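Local coordinates for protein enoyl-CoA hydratase (Geobacillus kaustophilus, PDB 2PPY) that probably hydrates the double bond of enoyl-CoA thioesters, the second step of fatty acid beta-oxidation, as a member of the crotonase family, at residues A20-H25 with D45-D50. Numbering follows the deposited sequence.
Sequences AEIHLH and DDIRFD
Ile47 reaches strand 19-24 with a single atom, its CD1 methyl, which lies 4.0 Å from Ala20 CB and equally 4.0 Å from Ile22 CD1. Both distances are ordinary van der Waals separations; the 102 Å² buried between the segments comes from Ala20, Ile22 and Ile47, and no hydrogen bond crosses. Ile47 has CG1 anti to its carbonyl carbon (chi1 -64°) and an extended chi2 of 173°, which carries CD1 from the helix to the strand. The end methyl of Ile22 comes to meet it, the two side chains lying at a slant to each other. Ala20 and Ile47 also share Ile53 as a neighbour, while Ile22 and Ile47 both touch Val56. The contact joins the first strand and the helix of a beta-alpha-beta unit, strand 19-24, helix 34-48 and strand 55-60, within the crotonase fold. These three residues are buried, whereas Glu21, Asp46 and Asp50 are at least partly open to solvent. Glu21 points away from the helix; its OE1, met on the anti side and out of the carboxylate plane, accepts a nearly straight bond from His23 NE2 (2.9 Å, 166°), close to the imidazole plane. Asp46 and Asp50 both form salt bridges with Lys15. Buried Arg48 instead pairs through NH1 with Glu92 of a second subunit.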
loop_
_atom_site.group_PDB
_atom_site.type_symbol
_atom_site.label_atom_id
_atom_site.label_comp_id
_atom_site.label_asym_id
_atom_site.label_seq_id
_atom_site.Cartn_x
_atom_site.Cartn_y
_atom_site.Cartn_z
ATOM N N ALA A 20 -33.815 3.627 5.990
ATOM C CA ALA A 20 -33.753 4.373 7.236
ATOM C C ALA A 20 -33.343 5.788 6.885
ATOM O O ALA A 20 -32.449 5.996 6.065
ATOM C CB ALA A 20 -32.735 3.753 8.186
ATOM N N GLU A 21 -34.009 6.765 7.482
ATOM C CA GLU A 21 -33.673 8.151 7.219
ATOM C C GLU A 21 -33.216 8.774 8.519
ATOM O O GLU A 21 -33.925 8.729 9.522
ATOM C CB GLU A 21 -34.877 8.931 6.686
ATOM C CG GLU A 21 -35.556 8.322 5.480
ATOM C CD GLU A 21 -36.502 9.298 4.799
ATOM O OE1 GLU A 21 -37.040 10.186 5.491
ATOM O OE2 GLU A 21 -36.715 9.174 3.575
ATOM N N ILE A 22 -32.017 9.338 8.502
ATOM C CA ILE A 22 -31.480 9.989 9.681
ATOM C C ILE A 22 -31.657 11.483 9.452
ATOM O O ILE A 22 -30.938 12.087 8.651
ATOM C CB ILE A 22 -29.983 9.667 9.869
ATOM C CG1 ILE A 22 -29.772 8.149 9.913
ATOM C CG2 ILE A 22 -29.481 10.307 11.156
ATOM C CD1 ILE A 22 -28.310 7.720 10.046
ATOM N N HIS A 23 -32.638 12.070 10.132
ATOM C CA HIS A 23 -32.896 13.494 9.991
ATOM C C HIS A 23 -32.111 14.274 11.026
ATOM O O HIS A 23 -32.149 13.958 12.212
ATOM C CB HIS A 23 -34.388 13.790 10.142
ATOM C CG HIS A 23 -35.214 13.328 8.984
ATOM N ND1 HIS A 23 -35.870 14.201 8.141
ATOM C CD2 HIS A 23 -35.487 12.085 8.522
ATOM C CE1 HIS A 23 -36.512 13.515 7.213
ATOM N NE2 HIS A 23 -36.297 12.229 7.422
ATOM N N LEU A 24 -31.396 15.294 10.567
ATOM C CA LEU A 24 -30.599 16.122 11.451
ATOM C C LEU A 24 -31.358 17.398 11.825
ATOM O O LEU A 24 -31.836 18.122 10.953
ATOM C CB LEU A 24 -29.280 16.492 10.766
ATOM C CG LEU A 24 -28.471 15.338 10.153
ATOM C CD1 LEU A 24 -27.207 15.889 9.503
ATOM C CD2 LEU A 24 -28.114 14.323 11.223
ATOM N N HIS A 25 -31.476 17.656 13.121
ATOM C CA HIS A 25 -32.151 18.850 13.622
ATOM C C HIS A 25 -31.429 19.315 14.881
ATOM O O HIS A 25 -31.926 19.158 15.990
ATOM C CB HIS A 25 -33.635 18.566 13.929
ATOM C CG HIS A 25 -33.863 17.340 14.762
ATOM N ND1 HIS A 25 -34.409 16.186 14.245
ATOM C CD2 HIS A 25 -33.635 17.094 16.074
ATOM C CE1 HIS A 25 -34.508 15.280 15.203
ATOM N NE2 HIS A 25 -34.044 15.807 16.322
ATOM N N ASP A 45 -24.780 2.116 14.602
ATOM C CA ASP A 45 -24.739 0.796 15.233
ATOM C C ASP A 45 -26.122 0.152 15.221
ATOM O O ASP A 45 -26.268 -1.024 14.883
ATOM C CB ASP A 45 -24.234 0.885 16.678
ATOM C CG ASP A 45 -22.745 1.147 16.762
ATOM O OD1 ASP A 45 -22.022 0.781 15.814
ATOM O OD2 ASP A 45 -22.294 1.705 17.783
ATOM N N ASP A 46 -27.136 0.928 15.590
ATOM C CA ASP A 46 -28.504 0.425 15.602
ATOM C C ASP A 46 -28.903 -0.104 14.232
ATOM O O ASP A 46 -29.388 -1.226 14.106
ATOM C CB ASP A 46 -29.484 1.526 15.994
ATOM C CG ASP A 46 -30.928 1.071 15.889
ATOM O OD1 ASP A 46 -31.348 0.244 16.724
ATOM O OD2 ASP A 46 -31.636 1.526 14.965
ATOM N N ILE A 47 -28.700 0.720 13.209
ATOM C CA ILE A 47 -29.049 0.348 11.847
ATOM C C ILE A 47 -28.294 -0.886 11.366
ATOM O O ILE A 47 -28.857 -1.715 10.647
ATOM C CB ILE A 47 -28.814 1.531 10.883
ATOM C CG1 ILE A 47 -29.761 2.681 11.254
ATOM C CG2 ILE A 47 -29.051 1.093 9.444
ATOM C CD1 ILE A 47 -29.524 3.968 10.501
ATOM N N ARG A 48 -27.028 -1.010 11.767
ATOM C CA ARG A 48 -26.210 -2.160 11.381
ATOM C C ARG A 48 -26.831 -3.456 11.885
ATOM O O ARG A 48 -26.907 -4.444 11.161
ATOM C CB ARG A 48 -24.801 -2.055 11.975
ATOM C CG ARG A 48 -23.796 -1.221 11.210
ATOM C CD ARG A 48 -22.502 -1.182 12.015
ATOM N NE ARG A 48 -21.368 -0.614 11.291
ATOM C CZ ARG A 48 -20.123 -0.632 11.754
ATOM N NH1 ARG A 48 -19.864 -1.186 12.931
ATOM N NH2 ARG A 48 -19.135 -0.108 11.042
ATOM N N PHE A 49 -27.259 -3.450 13.144
ATOM C CA PHE A 49 -27.845 -4.635 13.751
ATOM C C PHE A 49 -29.297 -4.859 13.352
ATOM O O PHE A 49 -29.964 -5.737 13.896
ATOM C CB PHE A 49 -27.714 -4.553 15.276
ATOM C CG PHE A 49 -26.360 -4.958 15.789
ATOM C CD1 PHE A 49 -26.111 -6.275 16.173
ATOM C CD2 PHE A 49 -25.326 -4.031 15.877
ATOM C CE1 PHE A 49 -24.857 -6.662 16.639
ATOM C CE2 PHE A 49 -24.067 -4.408 16.341
ATOM C CZ PHE A 49 -23.833 -5.727 16.723
ATOM N N ASP A 50 -29.783 -4.067 12.402
ATOM C CA ASP A 50 -31.156 -4.198 11.921
ATOM C C ASP A 50 -31.113 -4.736 10.492
ATOM O O ASP A 50 -30.996 -3.971 9.540
ATOM C CB ASP A 50 -31.858 -2.841 11.936
ATOM C CG ASP A 50 -33.345 -2.951 11.644
ATOM O OD1 ASP A 50 -33.765 -3.966 11.053
ATOM O OD2 ASP A 50 -34.091 -2.013 11.995
#